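PDB 6HWJ: glucosamine kinase from Streptacidiphilus jiangxiensis, which catalyses the magnesium- and ATP-dependent phosphorylation of D-glucosamine to D-glucosamine 6-phosphate and, less efficiently, also acts on glucose. Local coordinates for residues A219-T224 with G311-V316; R228-L233 with D378-T383; V340-S345 with R374-A379. All blocks are in the same frame, centred on the assembly; numbering follows the deposited sequence.

Contact 1 (A219-T224 with G311-V316)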
ATOM      1  N   ALA A 219       4.080 -15.674  11.541  1.00 29.94           N
ATOM      2  CA  ALA A 219       5.290 -14.995  11.100  1.00 29.37           C
ATOM      3  C   ALA A 219       5.940 -15.758   9.952  1.00 28.71           C
ATOM      4  O   ALA A 219       6.440 -15.150   8.993  1.00 26.88           O
ATOM      5  CB  ALA A 219       6.263 -14.829  12.264  1.00 30.10           C
ATOM      6  N   ALA A 220       5.929 -17.091  10.026  1.00 26.71           N
ATOM      7  CA  ALA A 220       6.457 -17.905   8.937  1.00 24.32           C
ATOM      8  C   ALA A 220       5.576 -17.828   7.709  1.00 26.42           C
ATOM      9  O   ALA A 220       6.078 -17.799   6.577  1.00 28.82           O
ATOM     10  CB  ALA A 220       6.617 -19.370   9.378  1.00 28.64           C
ATOM     11  N   GLN A 221       4.253 -17.826   7.892  1.00 24.49           N
ATOM     12  CA  GLN A 221       3.369 -17.696   6.738  1.00 28.07           C
ATOM     13  C   GLN A 221       3.529 -16.335   6.066  1.00 26.72           C
ATOM     14  O   GLN A 221       3.489 -16.244   4.834  1.00 26.04           O
ATOM     15  CB  GLN A 221       1.927 -17.938   7.167  1.00 29.03           C
ATOM     16  CG  GLN A 221       1.750 -19.301   7.795  1.00 32.71           C
ATOM     17  CD  GLN A 221       0.292 -19.694   7.984  1.00 35.39           C
ATOM     18  OE1 GLN A 221      -0.300 -19.418   9.017  1.00 41.27           O
ATOM     19  NE2 GLN A 221      -0.273 -20.318   6.987  1.00 31.81           N
ATOM     20  N   LEU A 222       3.738 -15.282   6.857  1.00 25.59           N
ATOM     21  CA  LEU A 222       4.004 -13.959   6.298  1.00 25.99           C
ATOM     22  C   LEU A 222       5.301 -13.950   5.499  1.00 27.34           C
ATOM     23  O   LEU A 222       5.383 -13.324   4.436  1.00 26.67           O
ATOM     24  CB  LEU A 222       4.060 -12.910   7.404  1.00 26.67           C
ATOM     25  CG  LEU A 222       2.731 -12.562   8.057  1.00 28.04           C
ATOM     26  CD1 LEU A 222       2.924 -11.662   9.257  1.00 27.72           C
ATOM     27  CD2 LEU A 222       1.815 -11.904   7.061  1.00 26.86           C
ATOM     28  N   GLY A 223       6.324 -14.645   5.986  1.00 28.65           N
ATOM     29  CA  GLY A 223       7.568 -14.724   5.241  1.00 28.31           C
ATOM     30  C   GLY A 223       7.393 -15.433   3.915  1.00 27.01           C
ATOM     31  O   GLY A 223       7.919 -14.998   2.894  1.00 27.92           O
ATOM     32  N   THR A 224       6.652 -16.541   3.911  1.00 23.74           N
ATOM     33  CA  THR A 224       6.369 -17.232   2.660  1.00 25.39           C
ATOM     34  C   THR A 224       5.563 -16.348   1.710  1.00 25.87           C
ATOM     35  O   THR A 224       5.837 -16.309   0.497  1.00 28.44           O
ATOM     36  CB  THR A 224       5.641 -18.559   2.968  1.00 28.80           C
ATOM     37  OG1 THR A 224       6.564 -19.472   3.575  1.00 30.04           O
ATOM     38  CG2 THR A 224       5.068 -19.174   1.715  1.00 26.70           C
ATOM     39  N   GLY A 311      -7.717 -18.787   8.204  1.00 37.43           N
ATOM     40  CA  GLY A 311      -6.410 -19.293   7.855  1.00 36.58           C
ATOM     41  C   GLY A 311      -5.884 -18.835   6.519  1.00 30.01           C
ATOM     42  O   GLY A 311      -4.781 -19.243   6.141  1.00 30.92           O
ATOM     43  N   ARG A 312      -6.619 -17.979   5.804  1.00 27.91           N
ATOM     44  CA  ARG A 312      -6.184 -17.426   4.530  1.00 28.52           C
ATOM     45  C   ARG A 312      -5.658 -16.011   4.734  1.00 26.69           C
ATOM     46  O   ARG A 312      -6.300 -15.204   5.428  1.00 26.55           O
ATOM     47  CB  ARG A 312      -7.344 -17.408   3.532  1.00 33.93           C
ATOM     48  CG  ARG A 312      -7.814 -18.785   3.096  1.00 45.32           C
ATOM     49  CD  ARG A 312      -9.021 -18.677   2.191  1.00 60.37           C
ATOM     50  NE  ARG A 312      -9.191 -19.860   1.353  1.00 75.80           N
ATOM     51  CZ  ARG A 312      -9.750 -20.999   1.760  1.00 86.41           C
ATOM     52  NH1 ARG A 312      -9.859 -22.020   0.918  1.00 89.85           N
ATOM     53  NH2 ARG A 312     -10.193 -21.118   3.005  1.00 89.73           N
ATOM     54  N   TYR A 313      -4.496 -15.718   4.134  1.00 26.96           N
ATOM     55  CA  TYR A 313      -3.858 -14.410   4.221  1.00 27.36           C
ATOM     56  C   TYR A 313      -3.972 -13.678   2.887  1.00 27.81           C
ATOM     57  O   TYR A 313      -3.814 -14.289   1.827  1.00 29.38           O
ATOM     58  CB  TYR A 313      -2.368 -14.553   4.595  1.00 25.66           C
ATOM     59  CG  TYR A 313      -2.142 -15.083   5.985  1.00 25.56           C
ATOM     60  CD1 TYR A 313      -2.380 -16.410   6.297  1.00 27.48           C
ATOM     61  CD2 TYR A 313      -1.708 -14.239   6.995  1.00 28.13           C
ATOM     62  CE1 TYR A 313      -2.176 -16.899   7.595  1.00 30.11           C
ATOM     63  CE2 TYR A 313      -1.494 -14.711   8.282  1.00 29.26           C
ATOM     64  CZ  TYR A 313      -1.714 -16.027   8.572  1.00 31.19           C
ATOM     65  OH  TYR A 313      -1.518 -16.458   9.867  1.00 30.58           O
ATOM     66  N   ALA A 314      -4.220 -12.368   2.943  1.00 24.86           N
ATOM     67  CA  ALA A 314      -4.421 -11.566   1.739  1.00 23.63           C
ATOM     68  C   ALA A 314      -3.774 -10.199   1.929  1.00 24.42           C
ATOM     69  O   ALA A 314      -4.138  -9.477   2.854  1.00 26.68           O
ATOM     70  CB  ALA A 314      -5.920 -11.405   1.449  1.00 27.52           C
ATOM     71  N   VAL A 315      -2.827  -9.845   1.055  1.00 23.95           N
ATOM     72  CA  VAL A 315      -2.154  -8.548   1.126  1.00 23.36           C
ATOM     73  C   VAL A 315      -2.943  -7.545   0.295  1.00 24.26           C
ATOM     74  O   VAL A 315      -3.507  -7.884  -0.763  1.00 23.48           O
ATOM     75  CB  VAL A 315      -0.688  -8.650   0.673  1.00 25.04           C
ATOM     76  CG1 VAL A 315      -0.580  -9.229  -0.715  1.00 29.79           C
ATOM     77  CG2 VAL A 315      -0.026  -7.235   0.717  1.00 27.40           C
ATOM     78  N   VAL A 316      -3.031  -6.310   0.794  1.00 22.79           N
ATOM     79  CA  VAL A 316      -3.731  -5.236   0.095  1.00 23.91           C
ATOM     80  C   VAL A 316      -2.875  -3.975   0.129  1.00 23.90           C
ATOM     81  O   VAL A 316      -1.803  -3.954   0.733  1.00 22.62           O
ATOM     82  CB  VAL A 316      -5.112  -4.956   0.704  1.00 25.93           C
ATOM     83  CG1 VAL A 316      -5.986  -6.183   0.626  1.00 28.69           C
ATOM     84  CG2 VAL A 316      -4.965  -4.533   2.152  1.00 27.07           C
TER
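The hairpin strand 312-315, which runs just ahead of the magnesium ligand Asp317, turns Tyr313 onto helix 212-234, where Gln221 and Leu222 receive its ring. This is a strand-on-helix contact between the hairpin 306-315 and helix 212-234, and Tyr313 supplies the whole of the strand's side. Gln221 keeps CG beside its backbone N (chi1 -58°) and runs on extended, which carries its amide to the phenol end of the tyrosine. There the two side chains cross at about a right angle, with the amide and ring planes 68° apart. Gln221 CD lies 3.7 Å from Tyr313 CE1, and Gln221 OE1 stands 3.3 Å from Tyr313 OH. Nearer the backbone, Gln221 CB sits 4.2 Å above the plane of the Tyr313 ring and is displaced toward its rim, so the aliphatic root of the glutamine leans on the ring while the amide reaches the hydroxyl. The next residue, Leu222, presents a single methyl: its CD2 meets Tyr313 CD2 at 4.2 Å, an apolar touch on the opposite ring flank from CE1. The ring is also hemmed in by other parts of the fold. Trp197 packs against it edge-to-face, Ile306 of the adjoining strand touches it, and Pro218 and Leu225 extend the helix surface on which it rests. The phenol oxygen is hydrogen-bonded to Arg308 NH2, which anchors the outer end of the ring within the hairpin. Chemically, the contact therefore divides along the tyrosine: its carbon framework is held by aliphatic and aromatic packing, whereas its hydroxyl is satisfied by Arg308, whose nearby positive charge would probably make the oxygen a poorer acceptor for further partners, with the glutamine amide alongside.

Contact 2 (R228-L233 with D378-T383)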
ATOM      1  N   ARG A 228       6.703 -15.165  -2.073  1.00 23.69           N
ATOM      2  CA  ARG A 228       5.871 -15.412  -3.245  1.00 25.38           C
ATOM      3  C   ARG A 228       5.526 -14.100  -3.948  1.00 27.59           C
ATOM      4  O   ARG A 228       5.520 -14.026  -5.187  1.00 23.86           O
ATOM      5  CB  ARG A 228       4.592 -16.147  -2.839  1.00 26.78           C
ATOM      6  CG  ARG A 228       4.813 -17.573  -2.335  1.00 28.10           C
ATOM      7  CD  ARG A 228       3.524 -18.141  -1.730  1.00 27.55           C
ATOM      8  NE  ARG A 228       3.689 -19.559  -1.392  1.00 26.22           N
ATOM      9  CZ  ARG A 228       2.798 -20.276  -0.710  1.00 30.03           C
ATOM     10  NH1 ARG A 228       1.679 -19.712  -0.260  1.00 29.14           N
ATOM     11  NH2 ARG A 228       3.032 -21.555  -0.463  1.00 29.42           N
ATOM     12  N   MET A 229       5.185 -13.078  -3.169  1.00 23.33           N
ATOM     13  CA  MET A 229       4.888 -11.755  -3.717  1.00 27.93           C
ATOM     14  C   MET A 229       6.090 -11.205  -4.485  1.00 28.25           C
ATOM     15  O   MET A 229       5.963 -10.805  -5.654  1.00 27.79           O
ATOM     16  CB  MET A 229       4.484 -10.817  -2.572  1.00 24.35           C
ATOM     17  CG  MET A 229       4.065  -9.417  -3.001  1.00 27.97           C
ATOM     18  SD  MET A 229       3.667  -8.375  -1.558  1.00 25.93           S
ATOM     19  CE  MET A 229       5.311  -7.986  -0.966  1.00 29.60           C
ATOM     20  N   HIS A 230       7.279 -11.221  -3.862  1.00 26.43           N
ATOM     21  CA  HIS A 230       8.456 -10.663  -4.529  1.00 29.16           C
ATOM     22  C   HIS A 230       8.838 -11.458  -5.775  1.00 27.81           C
ATOM     23  O   HIS A 230       9.216 -10.879  -6.798  1.00 29.16           O
ATOM     24  CB  HIS A 230       9.637 -10.597  -3.558  1.00 25.50           C
ATOM     25  CG  HIS A 230       9.512  -9.524  -2.532  1.00 26.82           C
ATOM     26  ND1 HIS A 230      10.243  -9.523  -1.363  1.00 29.52           N
ATOM     27  CD2 HIS A 230       8.748  -8.409  -2.500  1.00 25.86           C
ATOM     28  CE1 HIS A 230       9.930  -8.451  -0.661  1.00 29.20           C
ATOM     29  NE2 HIS A 230       9.019  -7.765  -1.329  1.00 27.00           N
ATOM     30  N   ALA A 231       8.752 -12.783  -5.712  1.00 28.91           N
ATOM     31  CA  ALA A 231       9.097 -13.596  -6.870  1.00 32.19           C
ATOM     32  C   ALA A 231       8.221 -13.244  -8.062  1.00 30.04           C
ATOM     33  O   ALA A 231       8.696 -13.197  -9.199  1.00 30.92           O
ATOM     34  CB  ALA A 231       8.975 -15.085  -6.532  1.00 34.25           C
ATOM     35  N   ALA A 232       6.935 -12.994  -7.822  1.00 29.13           N
ATOM     36  CA  ALA A 232       6.036 -12.631  -8.903  1.00 30.13           C
ATOM     37  C   ALA A 232       6.327 -11.227  -9.413  1.00 31.18           C
ATOM     38  O   ALA A 232       6.334 -10.994 -10.625  1.00 31.40           O
ATOM     39  CB  ALA A 232       4.569 -12.714  -8.435  1.00 29.65           C
ATOM     40  N   LEU A 233       6.530 -10.270  -8.504  1.00 28.70           N
ATOM     41  CA  LEU A 233       6.817  -8.904  -8.923  1.00 27.43           C
ATOM     42  C   LEU A 233       8.136  -8.838  -9.676  1.00 29.82           C
ATOM     43  O   LEU A 233       8.269  -8.095 -10.660  1.00 33.71           O
ATOM     44  CB  LEU A 233       6.835  -7.980  -7.704  1.00 24.54           C
ATOM     45  CG  LEU A 233       5.535  -7.857  -6.923  1.00 25.60           C
ATOM     46  CD1 LEU A 233       5.748  -7.034  -5.678  1.00 27.83           C
ATOM     47  CD2 LEU A 233       4.380  -7.275  -7.755  1.00 26.70           C
ATOM     48  N   ASP A 378      13.553 -16.953   7.858  1.00 34.03           N
ATOM     49  CA  ASP A 378      13.814 -18.321   7.415  1.00 35.83           C
ATOM     50  C   ASP A 378      12.798 -18.765   6.368  1.00 31.58           C
ATOM     51  O   ASP A 378      13.162 -19.311   5.317  1.00 29.47           O
ATOM     52  CB  ASP A 378      13.809 -19.271   8.614  1.00 46.89           C
ATOM     53  CG  ASP A 378      15.015 -19.078   9.512  1.00 62.05           C
ATOM     54  OD1 ASP A 378      15.909 -18.274   9.163  1.00 67.29           O
ATOM     55  OD2 ASP A 378      15.070 -19.729  10.575  1.00 69.24           O
ATOM     56  N   ALA A 379      11.509 -18.528   6.634  1.00 28.66           N
ATOM     57  CA  ALA A 379      10.479 -18.872   5.660  1.00 28.35           C
ATOM     58  C   ALA A 379      10.655 -18.082   4.374  1.00 27.87           C
ATOM     59  O   ALA A 379      10.527 -18.629   3.273  1.00 28.20           O
ATOM     60  CB  ALA A 379       9.098 -18.625   6.268  1.00 28.81           C
ATOM     61  N   TYR A 380      10.956 -16.786   4.492  1.00 28.52           N
ATOM     62  CA  TYR A 380      11.166 -15.954   3.312  1.00 27.83           C
ATOM     63  C   TYR A 380      12.324 -16.473   2.467  1.00 28.25           C
ATOM     64  O   TYR A 380      12.189 -16.639   1.247  1.00 28.72           O
ATOM     65  CB  TYR A 380      11.390 -14.507   3.753  1.00 28.14           C
ATOM     66  CG  TYR A 380      11.647 -13.522   2.624  1.00 29.49           C
ATOM     67  CD1 TYR A 380      10.606 -13.037   1.845  1.00 25.28           C
ATOM     68  CD2 TYR A 380      12.942 -13.064   2.368  1.00 32.68           C
ATOM     69  CE1 TYR A 380      10.847 -12.120   0.811  1.00 25.75           C
ATOM     70  CE2 TYR A 380      13.201 -12.159   1.349  1.00 31.45           C
ATOM     71  CZ  TYR A 380      12.162 -11.684   0.575  1.00 28.11           C
ATOM     72  OH  TYR A 380      12.437 -10.803  -0.429  1.00 29.42           O
ATOM     73  N   ARG A 381      13.467 -16.739   3.095  1.00 31.15           N
ATOM     74  CA  ARG A 381      14.628 -17.259   2.366  1.00 31.23           C
ATOM     75  C   ARG A 381      14.345 -18.628   1.768  1.00 35.18           C
ATOM     76  O   ARG A 381      14.673 -18.890   0.603  1.00 36.03           O
ATOM     77  CB  ARG A 381      15.850 -17.349   3.287  1.00 35.66           C
ATOM     78  CG  ARG A 381      16.534 -16.016   3.581  1.00 38.65           C
ATOM     79  CD  ARG A 381      17.927 -16.240   4.157  1.00 42.19           C
ATOM     80  NE  ARG A 381      18.652 -14.996   4.381  1.00 43.95           N
ATOM     81  CZ  ARG A 381      18.732 -14.374   5.555  1.00 47.91           C
ATOM     82  NH1 ARG A 381      18.127 -14.875   6.628  1.00 49.67           N
ATOM     83  NH2 ARG A 381      19.416 -13.248   5.658  1.00 48.29           N
ATOM     84  N   THR A 382      13.740 -19.531   2.557  1.00 34.66           N
ATOM     85  CA  THR A 382      13.427 -20.865   2.045  1.00 35.57           C
ATOM     86  C   THR A 382      12.486 -20.787   0.848  1.00 32.50           C
ATOM     87  O   THR A 382      12.667 -21.502  -0.143  1.00 31.09           O
ATOM     88  CB  THR A 382      12.815 -21.725   3.149  1.00 38.01           C
ATOM     89  OG1 THR A 382      13.702 -21.777   4.263  1.00 38.58           O
ATOM     90  CG2 THR A 382      12.571 -23.154   2.662  1.00 39.97           C
ATOM     91  N   THR A 383      11.469 -19.929   0.922  1.00 30.73           N
ATOM     92  CA  THR A 383      10.525 -19.808  -0.188  1.00 28.95           C
ATOM     93  C   THR A 383      11.177 -19.179  -1.414  1.00 30.80           C
ATOM     94  O   THR A 383      11.013 -19.682  -2.541  1.00 30.25           O
ATOM     95  CB  THR A 383       9.298 -19.024   0.258  1.00 31.23           C
ATOM     96  OG1 THR A 383       8.657 -19.716   1.336  1.00 31.45           O
ATOM     97  CG2 THR A 383       8.294 -18.868  -0.894  1.00 33.78           C
TER
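Arg228 opens the contact with its aliphatic part, CG lying 4.0 Å from Thr383 CG2 where helices 212-234 and 362-386 come together. Beyond CG the extended chain leads away from the threonine, and NH1 forms a salt bridge with Glu162, so CG alone of the side chain packs against Thr383. Thr383 offers its methyl because OG1 is turned back along its own helix, donating to Ala379 O at 2.9 Å. That carbonyl also accepts from Thr383 N, and the two donors arrive from opposite faces of its plane. Two positions on, His230 makes the polar link: ND1 and Tyr380 OH are hydrogen-bonded at 2.7 Å, with an angle of 155°, and either may be the donor. The first torsion of Tyr380 sets CG trans to the main-chain nitrogen (chi1 179°) and so sends the phenol across to the histidine. The rings meet rim to rim at right angles, centroids 5.6 Å apart, with the hydroxyl at the imidazole edge and neither ring lying over the other. On its far side His230 NE2 is hydrogen-bonded to Asp338 of helix 335-356, while Phe393 packs edge-to-face on Tyr380. The imidazole is thus gripped at both nitrogens, which fixes its rotation; the carboxylate would probably favour a proton on NE2, while the sense of the short bond to tyrosine would depend on the ring's ionisation.

Contact 3 (V340-S345 with R374-A379)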
ATOM      1  N   VAL A 340      12.050  -5.527   5.799  1.00 29.03           N
ATOM      2  CA  VAL A 340      12.234  -4.824   7.060  1.00 28.00           C
ATOM      3  C   VAL A 340      10.938  -4.177   7.509  1.00 24.37           C
ATOM      4  O   VAL A 340      10.695  -4.033   8.711  1.00 27.36           O
ATOM      5  CB  VAL A 340      13.367  -3.780   6.973  1.00 29.48           C
ATOM      6  CG1 VAL A 340      14.691  -4.456   6.647  1.00 29.68           C
ATOM      7  CG2 VAL A 340      13.033  -2.677   5.978  1.00 32.03           C
ATOM      8  N   GLY A 341      10.106  -3.745   6.574  1.00 26.69           N
ATOM      9  CA  GLY A 341       8.790  -3.217   6.947  1.00 26.69           C
ATOM     10  C   GLY A 341       7.976  -4.235   7.735  1.00 27.30           C
ATOM     11  O   GLY A 341       7.387  -3.912   8.767  1.00 24.42           O
ATOM     12  N   MET A 342       7.971  -5.486   7.289  1.00 27.18           N
ATOM     13  CA  MET A 342       7.179  -6.506   7.971  1.00 28.11           C
ATOM     14  C   MET A 342       7.841  -6.962   9.265  1.00 26.03           C
ATOM     15  O   MET A 342       7.159  -7.111  10.280  1.00 27.07           O
ATOM     16  CB  MET A 342       6.922  -7.700   7.044  1.00 27.19           C
ATOM     17  CG  MET A 342       5.923  -8.700   7.596  1.00 30.13           C
ATOM     18  SD  MET A 342       4.320  -7.957   8.002  1.00 29.80           S
ATOM     19  CE  MET A 342       3.666  -7.625   6.367  1.00 25.79           C
ATOM     20  N   THR A 343       9.166  -7.149   9.275  1.00 28.04           N
ATOM     21  CA  THR A 343       9.813  -7.596  10.509  1.00 30.42           C
ATOM     22  C   THR A 343       9.750  -6.503  11.572  1.00 27.76           C
ATOM     23  O   THR A 343       9.558  -6.800  12.755  1.00 28.10           O
ATOM     24  CB  THR A 343      11.272  -8.010  10.274  1.00 30.97           C
ATOM     25  OG1 THR A 343      12.011  -6.912   9.727  1.00 29.82           O
ATOM     26  CG2 THR A 343      11.355  -9.201   9.331  1.00 34.65           C
ATOM     27  N   ALA A 344       9.942  -5.237  11.178  1.00 27.34           N
ATOM     28  CA  ALA A 344       9.717  -4.139  12.111  1.00 25.39           C
ATOM     29  C   ALA A 344       8.278  -4.169  12.644  1.00 27.27           C
ATOM     30  O   ALA A 344       8.043  -4.037  13.851  1.00 26.20           O
ATOM     31  CB  ALA A 344       9.989  -2.800  11.429  1.00 24.95           C
ATOM     32  N   SER A 345       7.302  -4.324  11.742  1.00 25.69           N
ATOM     33  CA  SER A 345       5.901  -4.362  12.145  1.00 27.23           C
ATOM     34  C   SER A 345       5.634  -5.482  13.159  1.00 26.18           C
ATOM     35  O   SER A 345       4.912  -5.279  14.141  1.00 25.67           O
ATOM     36  CB  SER A 345       5.021  -4.540  10.907  1.00 32.69           C
ATOM     37  OG  SER A 345       3.661  -4.331  11.208  1.00 39.03           O
ATOM     38  N   ARG A 374      13.088 -14.288  13.219  1.00 32.60           N
ATOM     39  CA  ARG A 374      13.802 -15.420  12.652  1.00 36.46           C
ATOM     40  C   ARG A 374      12.874 -16.322  11.837  1.00 34.76           C
ATOM     41  O   ARG A 374      13.248 -16.775  10.743  1.00 30.06           O
ATOM     42  CB  ARG A 374      14.479 -16.211  13.769  1.00 47.78           C
ATOM     43  CG  ARG A 374      15.225 -17.469  13.305  1.00 63.18           C
ATOM     44  CD  ARG A 374      16.193 -17.162  12.165  1.00 77.88           C
ATOM     45  NE  ARG A 374      17.096 -16.062  12.496  1.00 89.05           N
ATOM     46  CZ  ARG A 374      17.811 -15.380  11.606  1.00 96.38           C
ATOM     47  NH1 ARG A 374      18.599 -14.395  12.008  1.00 99.54           N
ATOM     48  NH2 ARG A 374      17.736 -15.679  10.316  1.00 98.63           N
ATOM     49  N   SER A 375      11.660 -16.590  12.347  1.00 33.46           N
ATOM     50  CA  SER A 375      10.710 -17.414  11.603  1.00 36.11           C
ATOM     51  C   SER A 375      10.356 -16.783  10.263  1.00 32.39           C
ATOM     52  O   SER A 375      10.266 -17.482   9.249  1.00 32.96           O
ATOM     53  CB  SER A 375       9.430 -17.641  12.424  1.00 37.03           C
ATOM     54  OG  SER A 375       9.714 -18.268  13.667  1.00 41.35           O
ATOM     55  N   PHE A 376      10.124 -15.470  10.247  1.00 28.06           N
ATOM     56  CA  PHE A 376       9.800 -14.779   9.009  1.00 30.26           C
ATOM     57  C   PHE A 376      10.932 -14.894   8.002  1.00 27.74           C
ATOM     58  O   PHE A 376      10.717 -15.299   6.857  1.00 29.22           O
ATOM     59  CB  PHE A 376       9.497 -13.300   9.290  1.00 28.36           C
ATOM     60  CG  PHE A 376       9.199 -12.502   8.056  1.00 27.22           C
ATOM     61  CD1 PHE A 376      10.224 -11.993   7.279  1.00 27.49           C
ATOM     62  CD2 PHE A 376       7.887 -12.275   7.664  1.00 26.99           C
ATOM     63  CE1 PHE A 376       9.949 -11.284   6.134  1.00 28.87           C
ATOM     64  CE2 PHE A 376       7.611 -11.536   6.542  1.00 27.69           C
ATOM     65  CZ  PHE A 376       8.643 -11.056   5.760  1.00 28.47           C
ATOM     66  N   LEU A 377      12.151 -14.518   8.410  1.00 31.68           N
ATOM     67  CA  LEU A 377      13.290 -14.538   7.496  1.00 33.69           C
ATOM     68  C   LEU A 377      13.595 -15.943   6.980  1.00 34.81           C
ATOM     69  O   LEU A 377      13.901 -16.120   5.794  1.00 32.42           O
ATOM     70  CB  LEU A 377      14.518 -13.960   8.199  1.00 36.39           C
ATOM     71  CG  LEU A 377      14.509 -12.457   8.436  1.00 39.94           C
ATOM     72  CD1 LEU A 377      15.706 -12.042   9.272  1.00 42.68           C
ATOM     73  CD2 LEU A 377      14.490 -11.693   7.112  1.00 42.92           C
ATOM     74  N   ASP A 378      13.553 -16.953   7.858  1.00 34.03           N
ATOM     75  CA  ASP A 378      13.814 -18.321   7.415  1.00 35.83           C
ATOM     76  C   ASP A 378      12.798 -18.765   6.368  1.00 31.58           C
ATOM     77  O   ASP A 378      13.162 -19.311   5.317  1.00 29.47           O
ATOM     78  CB  ASP A 378      13.809 -19.271   8.614  1.00 46.89           C
ATOM     79  CG  ASP A 378      15.015 -19.078   9.512  1.00 62.05           C
ATOM     80  OD1 ASP A 378      15.909 -18.274   9.163  1.00 67.29           O
ATOM     81  OD2 ASP A 378      15.070 -19.729  10.575  1.00 69.24           O
ATOM     82  N   ALA A 379      11.509 -18.528   6.634  1.00 28.66           N
ATOM     83  CA  ALA A 379      10.479 -18.872   5.660  1.00 28.35           C
ATOM     84  C   ALA A 379      10.655 -18.082   4.374  1.00 27.87           C
ATOM     85  O   ALA A 379      10.527 -18.629   3.273  1.00 28.20           O
ATOM     86  CB  ALA A 379       9.098 -18.625   6.268  1.00 28.81           C
TER
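Phe376 projects from helix 362-386 into the facing turn of helix 335-356, its ring meeting Met342 at one corner and Thr343 at the corner diagonally across. Both partners stand on the same side of the ring plane, and each side chain crosses the phenylalanine at about a right angle. Met342 touches with the base of its chain: CG is 3.5 Å from Phe376 CE2, and CB follows at 3.9 Å from CE2. Its chain then bends at chi2 (56°) and chi3 (71°), so that the thioether end leads away from the phenylalanine. Thr343 contributes a methyl, CG2 lying 3.6 Å from Phe376 CD1. The hydroxyl takes the crowded position between backbone N and carbonyl carbon (chi1 58°), where OG1 is hydrogen-bonded to Val339 O; the polar group is thereby satisfied within its own helix, leaving the methyl for the aromatic ring. No hydrogen bond crosses this buried interface, which is wholly carbon packing. On the other side of the Phe376 plane runs the backbone of helix 212-234, which comes close at Gly223, where no side chain intervenes. Met342 continues onto Phe301 and Val303 of the loop that precedes strand 306-309, its side chain about 6 Å from that of the magnesium ligand Gln305, so this packing backs the segment leading to the metal site. The ring consequently fills the junction of three helices, 212-234, 335-356 and 362-386, while on the far flank Val340 and Ala344 lean on helix 398-416.

How the contacts relate
The three contacts lie on one side of the chain's centre, each pair of centres 11 Å apart. Helix 212-234 serves contacts 1 and 2, and helix 362-386 serves contacts 2 and 3, which share Asp378 and Ala379 and end on the same stretch, 374-383. Along the chain, contacts 1 and 2 interleave, whereas contact 1 closes before contact 3 opens. Contacts 1 and 2 touch directly: Thr224 OG1 lies 3.1 Å from Thr383 OG1, a probable hydrogen bond. Contacts 2 and 3 knit helices 212-234, 335-356 and 362-386 together, and contact 1 fastens that bundle to the hairpin 306-315, whose flanks carry the magnesium ligands Gln305 and Asp317.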